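PDB 2P4S: purine nucleoside phosphorylase from Anopheles gambiae, which catalyses the phosphorolytic cleavage of inosine, guanosine and their 2'-deoxy counterparts into free purine base and pentose 1-phosphate in purine salvage. Local coordinates for residues A[142-147]-A[168-173]; A[198-203]-A[303-308]; A[132-137]-A[150-155]. One frame throughout, in Å; residues are numbered along the deposited sequence.

Contact 1 of 3, residues A[142-147]-A[168-173]. With DIH (7-[[(3R,4R)-3-(hydroxymethyl)-4-oxidanyl-pyrrolidin-1-ium-1-yl]methyl]-3,5-dihydropyrrolo[3,2-d]pyrimidin-4-one), chain F; PO4 (phosphate ion), chain D.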
loop_
_atom_site.group_PDB
_atom_site.type_symbol
_atom_site.label_atom_id
_atom_site.label_comp_id
_atom_site.label_asym_id
_atom_site.label_seq_id
_atom_site.Cartn_x
_atom_site.Cartn_y
_atom_site.Cartn_z
ATOM N N PRO A 142 -11.014 -18.229 12.751
ATOM C CA PRO A 142 -9.639 -18.491 12.350
ATOM C C PRO A 142 -8.887 -19.100 13.520
ATOM O O PRO A 142 -9.354 -19.078 14.665
ATOM C CB PRO A 142 -9.073 -17.087 12.045
ATOM C CG PRO A 142 -10.233 -16.172 11.942
ATOM C CD PRO A 142 -11.321 -16.783 12.803
ATOM N N VAL A 143 -7.739 -19.667 13.235
ATOM C CA VAL A 143 -6.878 -20.181 14.280
ATOM C C VAL A 143 -5.573 -19.381 14.316
ATOM O O VAL A 143 -5.109 -18.869 13.288
ATOM C CB VAL A 143 -6.619 -21.697 14.105
ATOM C CG1 VAL A 143 -7.996 -22.518 14.168
ATOM C CG2 VAL A 143 -5.855 -21.987 12.822
ATOM N N SER A 144 -4.976 -19.292 15.500
ATOM C CA SER A 144 -3.658 -18.630 15.688
ATOM C C SER A 144 -2.519 -19.566 15.309
ATOM O O SER A 144 -2.404 -20.627 15.878
ATOM C CB SER A 144 -3.513 -18.187 17.145
ATOM O OG SER A 144 -4.455 -17.178 17.424
ATOM N N THR A 145 -1.682 -19.204 14.341
ATOM C CA THR A 145 -0.583 -20.112 13.908
ATOM C C THR A 145 0.782 -19.637 14.451
ATOM O O THR A 145 1.799 -20.298 14.268
ATOM C CB THR A 145 -0.526 -20.305 12.365
ATOM O OG1 THR A 145 -0.126 -19.082 11.726
ATOM C CG2 THR A 145 -1.915 -20.757 11.754
ATOM N N VAL A 146 0.777 -18.502 15.154
ATOM C CA VAL A 146 2.005 -17.852 15.647
ATOM C C VAL A 146 2.448 -18.382 17.016
ATOM O O VAL A 146 1.648 -18.444 17.941
ATOM C CB VAL A 146 1.886 -16.271 15.545
ATOM C CG1 VAL A 146 3.138 -15.564 16.051
ATOM C CG2 VAL A 146 1.677 -15.916 14.098
ATOM N N ALA A 147 3.720 -18.778 17.147
ATOM C CA ALA A 147 4.219 -19.230 18.454
ATOM C C ALA A 147 3.834 -18.234 19.563
ATOM O O ALA A 147 3.974 -17.025 19.374
ATOM C CB ALA A 147 5.753 -19.445 18.424
ATOM N N GLY A 168 -4.214 -14.725 22.302
ATOM C CA GLY A 168 -3.692 -14.936 20.953
ATOM C C GLY A 168 -4.558 -14.254 19.926
ATOM O O GLY A 168 -5.777 -14.177 20.088
ATOM N N ARG A 169 -3.947 -13.774 18.844
ATOM C CA ARG A 169 -4.704 -13.117 17.777
ATOM C C ARG A 169 -4.293 -13.627 16.381
ATOM O O ARG A 169 -3.521 -14.592 16.269
ATOM C CB ARG A 169 -4.586 -11.575 17.874
ATOM C CG ARG A 169 -3.167 -11.028 17.632
ATOM C CD ARG A 169 -3.115 -9.726 16.808
ATOM N NE ARG A 169 -3.724 -8.562 17.456
ATOM C CZ ARG A 169 -3.234 -7.962 18.539
ATOM N NH1 ARG A 169 -2.093 -8.387 19.094
ATOM N NH2 ARG A 169 -3.879 -6.915 19.056
ATOM N N PHE A 170 -4.845 -12.968 15.347
ATOM C CA PHE A 170 -4.699 -13.284 13.910
ATOM C C PHE A 170 -4.013 -12.125 13.199
ATOM O O PHE A 170 -4.364 -10.954 13.429
ATOM C CB PHE A 170 -6.092 -13.506 13.245
ATOM C CG PHE A 170 -6.999 -14.378 14.065
ATOM C CD1 PHE A 170 -6.542 -15.625 14.541
ATOM C CD2 PHE A 170 -8.270 -13.942 14.441
ATOM C CE1 PHE A 170 -7.371 -16.425 15.332
ATOM C CE2 PHE A 170 -9.097 -14.775 15.243
ATOM C CZ PHE A 170 -8.649 -15.991 15.679
ATOM N N HIS A 171 -3.082 -12.455 12.311
ATOM C CA HIS A 171 -2.268 -11.444 11.647
ATOM C C HIS A 171 -2.389 -11.620 10.165
ATOM O O HIS A 171 -2.547 -12.741 9.679
ATOM C CB HIS A 171 -0.802 -11.581 12.028
ATOM C CG HIS A 171 -0.562 -11.805 13.494
ATOM N ND1 HIS A 171 -0.161 -10.792 14.344
ATOM C CD2 HIS A 171 -0.596 -12.934 14.249
ATOM C CE1 HIS A 171 0.014 -11.274 15.564
ATOM N NE2 HIS A 171 -0.235 -12.577 15.531
ATOM N N HIS A 172 -2.277 -10.500 9.463
ATOM C CA HIS A 172 -2.377 -10.448 8.017
ATOM C C HIS A 172 -1.315 -11.290 7.298
ATOM O O HIS A 172 -1.612 -11.901 6.274
ATOM C CB HIS A 172 -2.326 -8.978 7.580
ATOM C CG HIS A 172 -2.779 -8.734 6.175
ATOM N ND1 HIS A 172 -3.962 -9.239 5.663
ATOM C CD2 HIS A 172 -2.230 -7.994 5.184
ATOM C CE1 HIS A 172 -4.112 -8.830 4.415
ATOM N NE2 HIS A 172 -3.086 -8.058 4.109
ATOM N N TYR A 173 -0.092 -11.311 7.829
ATOM C CA TYR A 173 1.008 -12.156 7.297
ATOM C C TYR A 173 0.738 -13.689 7.386
ATOM O O TYR A 173 1.460 -14.507 6.763
ATOM C CB TYR A 173 2.365 -11.806 7.946
ATOM C CG TYR A 173 2.418 -12.053 9.439
ATOM C CD1 TYR A 173 2.441 -13.374 9.970
ATOM C CD2 TYR A 173 2.508 -10.983 10.343
ATOM C CE1 TYR A 173 2.486 -13.605 11.358
ATOM C CE2 TYR A 173 2.545 -11.219 11.720
ATOM C CZ TYR A 173 2.547 -12.535 12.220
ATOM O OH TYR A 173 2.579 -12.757 13.603
HETATM O "O5'" DIH F . 7.969 -11.409 16.580
HETATM C "C5'" DIH F . 7.122 -11.146 15.444
HETATM C "C4'" DIH F . 5.751 -10.835 15.992
HETATM C "C6'" DIH F . 5.805 -9.704 17.044
HETATM C "C3'" DIH F . 4.839 -10.367 14.879
HETATM O "O3'" DIH F . 3.515 -10.818 15.169
HETATM C "C2'" DIH F . 4.854 -8.855 15.012
HETATM N "N1'" DIH F . 4.884 -8.666 16.497
HETATM C C10 DIH F . 5.129 -7.255 16.831
HETATM C C9 DIH F . 6.544 -6.726 16.742
HETATM C C8 DIH F . 7.501 -6.759 17.792
HETATM N N7 DIH F . 8.643 -6.162 17.351
HETATM C C5 DIH F . 8.474 -5.744 16.070
HETATM C C6 DIH F . 9.317 -4.993 15.097
HETATM O O6 DIH F . 10.530 -4.621 15.379
HETATM N N1 DIH F . 8.740 -4.739 13.904
HETATM C C2 DIH F . 7.471 -5.127 13.572
HETATM N N3 DIH F . 6.672 -5.775 14.434
HETATM C C4 DIH F . 7.167 -6.079 15.680
HETATM P P PO4 D . 1.385 -8.852 17.981
HETATM O O1 PO4 D . 1.691 -8.510 19.404
HETATM O O2 PO4 D . 0.164 -9.774 17.969
HETATM O O3 PO4 D . 1.052 -7.673 17.144
HETATM O O4 PO4 D . 2.595 -9.523 17.403
HETATM O O HOH W 1 -1.408 -16.279 15.348
#
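S144 and F170 mark the point where two irregular loops, 142-147 and 168-173, pass each other at 86°, their CA atoms 5.7 Å apart. Chains that cross in this way cannot form a ladder of main-chain bonds, and one carbonyl does much of the joining. R169 O receives the hydroxyl of S144, OG to O 3.0 Å, from above the carbonyl plane; serine is short enough to arrive there with OG beside its backbone N (chi1 -66°). A water also donates to R169 O and accepts from V146 N, which extends the link by one residue. Glycine suits position 168, where a positive phi and the nearness of S144 OG leave little room for a side chain.

On one flank P142 lies flat over the F170 ring: its CB stands 3.6 Å from the ring centroid, almost on the normal, a CH-pi contact that suits the compact, C-H-rich proline ring. M183 and P184 of helix 178-191 back this pair. On the other flank V146 uses its CG2 branch, set beside the backbone N, to touch the edge of the Y173 ring, 3.3 Å from Y173 OH and 3.7 Å from Y173 CE1. The apolar methyl leaves the phenol hydroxyl to the inhibitor, and Y173 OH donates to DIH O3' at 2.7 Å. F244 of a neighbouring subunit packs on both V146 and Y173.

R169 points away from 142-147. Its guanidinium, bridged to E309 and bonded to T199 O, also bonds the phosphate through NH1, to an oxygen whose place is less certain. Together with H171, these loops form the phosphate and sugar side of a nucleoside phosphorylase active site, completed across a subunit interface of the trimer.

Contact 2 of 3, residues A[198-203]-A[303-308]. With DIH (7-[[(3R,4R)-3-(hydroxymethyl)-4-oxidanyl-pyrrolidin-1-ium-1-yl]methyl]-3,5-dihydropyrrolo[3,2-d]pyrimidin-4-one), chain F; PO4 (phosphate ion), chain D.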
loop_
_atom_site.group_PDB
_atom_site.type_symbol
_atom_site.label_atom_id
_atom_site.label_comp_id
_atom_site.label_asym_id
_atom_site.label_seq_id
_atom_site.Cartn_x
_atom_site.Cartn_y
_atom_site.Cartn_z
ATOM N N ALA A 198 -6.910 -3.252 23.070
ATOM C CA ALA A 198 -6.026 -3.984 22.134
ATOM C C ALA A 198 -4.589 -3.836 22.600
ATOM O O ALA A 198 -4.124 -2.707 22.850
ATOM C CB ALA A 198 -6.207 -3.484 20.724
ATOM N N THR A 199 -3.889 -4.948 22.761
ATOM C CA THR A 199 -2.498 -4.925 23.212
ATOM C C THR A 199 -1.642 -5.544 22.110
ATOM O O THR A 199 -2.100 -6.432 21.382
ATOM C CB THR A 199 -2.263 -5.748 24.469
ATOM O OG1 THR A 199 -2.329 -7.143 24.140
ATOM C CG2 THR A 199 -3.254 -5.426 25.596
ATOM N N ASN A 200 -0.401 -5.112 21.981
ATOM C CA ASN A 200 0.473 -5.807 21.049
ATOM C C ASN A 200 1.898 -5.679 21.541
ATOM O O ASN A 200 2.151 -4.916 22.498
ATOM C CB ASN A 200 0.298 -5.244 19.621
ATOM C CG ASN A 200 0.595 -3.770 19.544
ATOM O OD1 ASN A 200 1.694 -3.319 19.879
ATOM N ND2 ASN A 200 -0.376 -3.005 19.114
ATOM N N ALA A 201 2.808 -6.433 20.913
ATOM C CA ALA A 201 4.231 -6.142 20.956
ATOM C C ALA A 201 4.628 -5.171 19.820
ATOM O O ALA A 201 3.992 -5.155 18.763
ATOM C CB ALA A 201 5.047 -7.458 20.842
ATOM N N ALA A 202 5.680 -4.373 20.020
ATOM C CA ALA A 202 6.201 -3.504 18.933
ATOM C C ALA A 202 7.697 -3.242 19.052
ATOM O O ALA A 202 8.309 -3.399 20.146
ATOM C CB ALA A 202 5.434 -2.160 18.837
ATOM N N GLY A 203 8.272 -2.863 17.911
ATOM C CA GLY A 203 9.662 -2.403 17.865
ATOM C C GLY A 203 9.639 -0.924 18.214
ATOM O O GLY A 203 8.771 -0.183 17.724
ATOM N N GLY A 303 4.659 -2.263 14.469
ATOM C CA GLY A 303 4.103 -3.562 14.727
ATOM C C GLY A 303 3.465 -4.152 13.499
ATOM O O GLY A 303 3.705 -3.657 12.405
ATOM N N MET A 304 2.637 -5.195 13.692
ATOM C CA MET A 304 1.958 -5.883 12.580
ATOM C C MET A 304 0.501 -6.264 12.872
ATOM O O MET A 304 0.018 -7.254 12.330
ATOM C CB MET A 304 2.724 -7.170 12.212
ATOM C CG MET A 304 4.199 -6.936 11.855
ATOM S SD MET A 304 4.995 -8.476 11.512
ATOM C CE MET A 304 6.718 -8.004 11.226
ATOM N N SER A 305 -0.225 -5.508 13.707
ATOM C CA SER A 305 -1.583 -5.914 14.079
ATOM C C SER A 305 -2.402 -4.705 14.512
ATOM O O SER A 305 -1.992 -3.555 14.240
ATOM C CB SER A 305 -1.521 -6.952 15.187
ATOM O OG SER A 305 -1.182 -6.322 16.411
ATOM N N THR A 306 -3.556 -4.936 15.172
ATOM C CA THR A 306 -4.193 -3.862 16.014
ATOM C C THR A 306 -4.973 -2.777 15.285
ATOM O O THR A 306 -6.137 -2.526 15.619
ATOM C CB THR A 306 -3.134 -3.195 16.949
ATOM O OG1 THR A 306 -2.621 -4.209 17.802
ATOM C CG2 THR A 306 -3.715 -2.058 17.827
ATOM N N VAL A 307 -4.344 -2.148 14.297
ATOM C CA VAL A 307 -4.916 -0.935 13.650
ATOM C C VAL A 307 -6.346 -1.217 13.106
ATOM O O VAL A 307 -7.271 -0.469 13.371
ATOM C CB VAL A 307 -3.935 -0.324 12.536
ATOM C CG1 VAL A 307 -4.671 0.630 11.565
ATOM C CG2 VAL A 307 -2.809 0.412 13.180
ATOM N N HIS A 308 -6.483 -2.332 12.377
ATOM C CA HIS A 308 -7.737 -2.792 11.748
ATOM C C HIS A 308 -8.736 -3.314 12.760
ATOM O O HIS A 308 -9.931 -3.194 12.552
ATOM C CB HIS A 308 -7.450 -3.862 10.648
ATOM C CG HIS A 308 -6.442 -4.891 11.057
ATOM N ND1 HIS A 308 -5.081 -4.676 10.973
ATOM C CD2 HIS A 308 -6.595 -6.123 11.608
ATOM C CE1 HIS A 308 -4.441 -5.731 11.459
ATOM N NE2 HIS A 308 -5.340 -6.606 11.879
HETATM O "O5'" DIH F . 7.969 -11.409 16.580
HETATM C "C5'" DIH F . 7.122 -11.146 15.444
HETATM C "C4'" DIH F . 5.751 -10.835 15.992
HETATM C "C6'" DIH F . 5.805 -9.704 17.044
HETATM C "C3'" DIH F . 4.839 -10.367 14.879
HETATM O "O3'" DIH F . 3.515 -10.818 15.169
HETATM C "C2'" DIH F . 4.854 -8.855 15.012
HETATM N "N1'" DIH F . 4.884 -8.666 16.497
HETATM C C10 DIH F . 5.129 -7.255 16.831
HETATM C C9 DIH F . 6.544 -6.726 16.742
HETATM C C8 DIH F . 7.501 -6.759 17.792
HETATM N N7 DIH F . 8.643 -6.162 17.351
HETATM C C5 DIH F . 8.474 -5.744 16.070
HETATM C C6 DIH F . 9.317 -4.993 15.097
HETATM O O6 DIH F . 10.530 -4.621 15.379
HETATM N N1 DIH F . 8.740 -4.739 13.904
HETATM C C2 DIH F . 7.471 -5.127 13.572
HETATM N N3 DIH F . 6.672 -5.775 14.434
HETATM C C4 DIH F . 7.167 -6.079 15.680
HETATM P P PO4 D . 1.385 -8.852 17.981
HETATM O O1 PO4 D . 1.691 -8.510 19.404
HETATM O O2 PO4 D . 0.164 -9.774 17.969
HETATM O O3 PO4 D . 1.052 -7.673 17.144
HETATM O O4 PO4 D . 2.595 -9.523 17.403
HETATM O O HOH W 2 2.227 -5.413 16.651
#
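N200 and S305 meet beside the bound phosphate, N200 CB lying 3.7 Å from S305 OG. Each segment supplies a donor to the anion. A201 N gives PO4 O1 a nearly straight bond of 2.8 Å (171°), and S305 OG gives PO4 O3 one of 2.7 Å. A water bridges the two sides, donating to A201 O and PO4 O3 and accepting from M304 N. Around the inhibitor, A201 O approaches DIH C10 at 3.1 Å, while M304 lays its extended thioether against the pyrrolidine, SD to DIH C2' 3.5 Å. At G203 a side chain would run into the base's O6, and at G303 it would press on A201 O; the bare G303 CA lies 3.4 Å from DIH N3.

One shell out, T306 OG1 donates to S305 OG at 2.9 Å, which probably leaves the serine's proton for the phosphate; Y277 holds S305 N. T306 CG2 rests on A198 CB, where alanine's single methyl leaves room for the threonine branch. R169 packs on both S305 and T306.

PO4 O4 lies 2.6 Å from the pyrrolidinium N1' of DIH. A cation beside the anion is consistent with the positively charged ribosyl group expected at the transition state of phosphorolysis.

Contact 3 of 3, residues A[132-137]-A[150-155]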
loop_
_atom_site.group_PDB
_atom_site.type_symbol
_atom_site.label_atom_id
_atom_site.label_comp_id
_atom_site.label_asym_id
_atom_site.label_seq_id
_atom_site.Cartn_x
_atom_site.Cartn_y
_atom_site.Cartn_z
ATOM N N SER A 132 -13.729 -21.090 28.781
ATOM C CA SER A 132 -12.674 -21.016 27.791
ATOM C C SER A 132 -13.079 -21.762 26.507
ATOM O O SER A 132 -13.678 -22.849 26.569
ATOM C CB SER A 132 -11.419 -21.602 28.385
ATOM O OG SER A 132 -10.366 -21.488 27.447
ATOM N N PHE A 133 -12.792 -21.164 25.356
ATOM C CA PHE A 133 -13.113 -21.776 24.062
ATOM C C PHE A 133 -11.914 -21.803 23.133
ATOM O O PHE A 133 -11.507 -20.746 22.655
ATOM C CB PHE A 133 -14.228 -21.028 23.326
ATOM C CG PHE A 133 -15.500 -20.908 24.084
ATOM C CD1 PHE A 133 -16.551 -21.806 23.848
ATOM C CD2 PHE A 133 -15.673 -19.882 25.023
ATOM C CE1 PHE A 133 -17.752 -21.683 24.543
ATOM C CE2 PHE A 133 -16.860 -19.752 25.740
ATOM C CZ PHE A 133 -17.907 -20.658 25.508
ATOM N N ASP A 134 -11.370 -22.991 22.848
ATOM C CA ASP A 134 -10.351 -23.098 21.810
ATOM C C ASP A 134 -10.908 -22.533 20.525
ATOM O O ASP A 134 -12.077 -22.772 20.215
ATOM C CB ASP A 134 -9.900 -24.548 21.624
ATOM C CG ASP A 134 -8.988 -25.010 22.743
ATOM O OD1 ASP A 134 -8.805 -24.222 23.704
ATOM O OD2 ASP A 134 -8.459 -26.152 22.682
ATOM N N TYR A 135 -10.098 -21.747 19.795
ATOM C CA TYR A 135 -10.532 -21.164 18.502
ATOM C C TYR A 135 -10.996 -22.208 17.511
ATOM O O TYR A 135 -11.899 -21.943 16.736
ATOM C CB TYR A 135 -9.457 -20.292 17.831
ATOM C CG TYR A 135 -9.102 -18.992 18.575
ATOM C CD1 TYR A 135 -9.966 -18.445 19.566
ATOM C CD2 TYR A 135 -7.909 -18.306 18.280
ATOM C CE1 TYR A 135 -9.640 -17.250 20.243
ATOM C CE2 TYR A 135 -7.564 -17.118 18.943
ATOM C CZ TYR A 135 -8.421 -16.610 19.921
ATOM O OH TYR A 135 -8.064 -15.485 20.557
ATOM N N GLU A 136 -10.366 -23.383 17.543
ATOM C CA GLU A 136 -10.724 -24.543 16.692
ATOM C C GLU A 136 -12.209 -24.952 16.768
ATOM O O GLU A 136 -12.773 -25.402 15.780
ATOM C CB GLU A 136 -9.876 -25.777 17.079
ATOM C CG GLU A 136 -8.421 -25.744 16.613
ATOM C CD GLU A 136 -7.479 -24.718 17.380
ATOM O OE1 GLU A 136 -7.790 -24.229 18.514
ATOM O OE2 GLU A 136 -6.393 -24.413 16.816
ATOM N N THR A 137 -12.813 -24.772 17.946
ATOM C CA THR A 137 -14.177 -25.177 18.237
ATOM C C THR A 137 -15.226 -24.106 17.986
ATOM O O THR A 137 -16.416 -24.393 17.987
ATOM C CB THR A 137 -14.324 -25.644 19.696
ATOM O OG1 THR A 137 -14.504 -24.507 20.558
ATOM C CG2 THR A 137 -13.145 -26.447 20.149
ATOM N N VAL A 150 -1.737 -18.654 22.058
ATOM C CA VAL A 150 -2.407 -19.911 22.471
ATOM C C VAL A 150 -3.644 -20.258 21.631
ATOM O O VAL A 150 -3.804 -21.419 21.242
ATOM C CB VAL A 150 -2.749 -19.976 23.991
ATOM C CG1 VAL A 150 -3.480 -21.279 24.326
ATOM C CG2 VAL A 150 -1.449 -19.895 24.819
ATOM N N GLY A 151 -4.498 -19.278 21.343
ATOM C CA GLY A 151 -5.674 -19.524 20.518
ATOM C C GLY A 151 -6.918 -19.938 21.289
ATOM O O GLY A 151 -7.552 -20.953 20.946
ATOM N N ARG A 152 -7.272 -19.186 22.337
ATOM C CA ARG A 152 -8.516 -19.430 23.120
ATOM C C ARG A 152 -9.255 -18.124 23.408
ATOM O O ARG A 152 -8.617 -17.116 23.679
ATOM C CB ARG A 152 -8.209 -20.052 24.479
ATOM C CG ARG A 152 -7.627 -21.409 24.418
ATOM C CD ARG A 152 -7.229 -21.859 25.815
ATOM N NE ARG A 152 -6.505 -23.125 25.726
ATOM C CZ ARG A 152 -5.523 -23.490 26.548
ATOM N NH1 ARG A 152 -5.131 -22.692 27.542
ATOM N NH2 ARG A 152 -4.916 -24.656 26.360
ATOM N N LEU A 153 -10.588 -18.161 23.331
ATOM C CA LEU A 153 -11.445 -17.111 23.804
ATOM C C LEU A 153 -11.828 -17.407 25.280
ATOM O O LEU A 153 -12.383 -18.476 25.590
ATOM C CB LEU A 153 -12.662 -17.024 22.891
ATOM C CG LEU A 153 -13.538 -15.785 22.973
ATOM C CD1 LEU A 153 -12.665 -14.499 22.864
ATOM C CD2 LEU A 153 -14.564 -15.833 21.881
ATOM N N VAL A 154 -11.447 -16.509 26.189
ATOM C CA VAL A 154 -11.603 -16.747 27.615
ATOM C C VAL A 154 -12.589 -15.712 28.183
ATOM O O VAL A 154 -12.365 -14.492 28.085
ATOM C CB VAL A 154 -10.257 -16.719 28.377
ATOM C CG1 VAL A 154 -10.400 -17.286 29.742
ATOM C CG2 VAL A 154 -9.236 -17.554 27.682
ATOM N N PHE A 155 -13.712 -16.190 28.729
ATOM C CA PHE A 155 -14.681 -15.299 29.380
ATOM C C PHE A 155 -14.397 -15.501 30.840
ATOM O O PHE A 155 -14.405 -16.615 31.292
ATOM C CB PHE A 155 -16.118 -15.715 29.067
ATOM C CG PHE A 155 -16.554 -15.440 27.656
ATOM C CD1 PHE A 155 -17.401 -14.364 27.378
ATOM C CD2 PHE A 155 -16.181 -16.293 26.603
ATOM C CE1 PHE A 155 -17.833 -14.085 26.048
ATOM C CE2 PHE A 155 -16.605 -16.042 25.305
ATOM C CZ PHE A 155 -17.467 -14.930 25.021
#
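L153 O is approached by two groups of the facing strand: F133 N gives it a hydrogen bond of 2.7 Å, and S132 CA adds a weaker CA-H...O contact at 3.4 Å. L153 N returns a bond to F133 O, 2.8 Å long, so F133 and L153 form an antiparallel hydrogen-bonded pair, flanked by the non-hydrogen-bonded pairs S132-V154 and D134-R152. Y135 N then bonds to G151 O at 2.9 Å.

Strand 130-134 is thereby fixed to strand 152-158, whose other edge pairs with strand 161-167. There G151 and R152 both face Q167 in a G1 beta bulge, for which glycine is the natural first residue: it adopts the positive phi (90°) with ease. Its bare backbone also lets the Y135 ring lie flat on it, G151 CA being 3.8 Å from the ring centroid in a CH-pi contact, while Y135 CE1 touches L153 CB at 4.0 Å. The phenol end of Y135 goes elsewhere, to G168 O.

On the face with S132 and D134, R152 runs extended beside D134, and the two side chains point the same way. The guanidinium and carboxylate planes are only 11° apart, and R152 NE meets D134 OD1 on its syn side in a long salt bridge, 3.3 Å. Arginine's aliphatic stem passes S132 OG before its charge reaches the solvent-exposed surface; V150 CG1 lies over one guanidinium face. On the opposite face F133 and F155 meet rim to rim, centroids 5.8 Å apart and planes at 80°, and with L153 they pack on L102 of helix 92-105, which suits their bulky apolar side chains.

Contacts 3 and 1 interlock along the sequence, their segments alternating in the order 132-137, 142-147, 150-155 and 168-173; contact 2 opens later, on strand 195-204. Contact 3 builds an outer part of the mixed sheet and contact 2 an inner strand, with centres about 20 Å apart and no touch between them. Contact 1 lies between, its centre about 13 Å from that of contact 3 and 12 Å from that of contact 2. Y135 packs on S144 and F170 of contact 1, while R169 and Y173 reach T199, S305 and M304 of contact 2. Loops braced on the sheet thus complete a phosphate and nucleoside site centred on its interior strands.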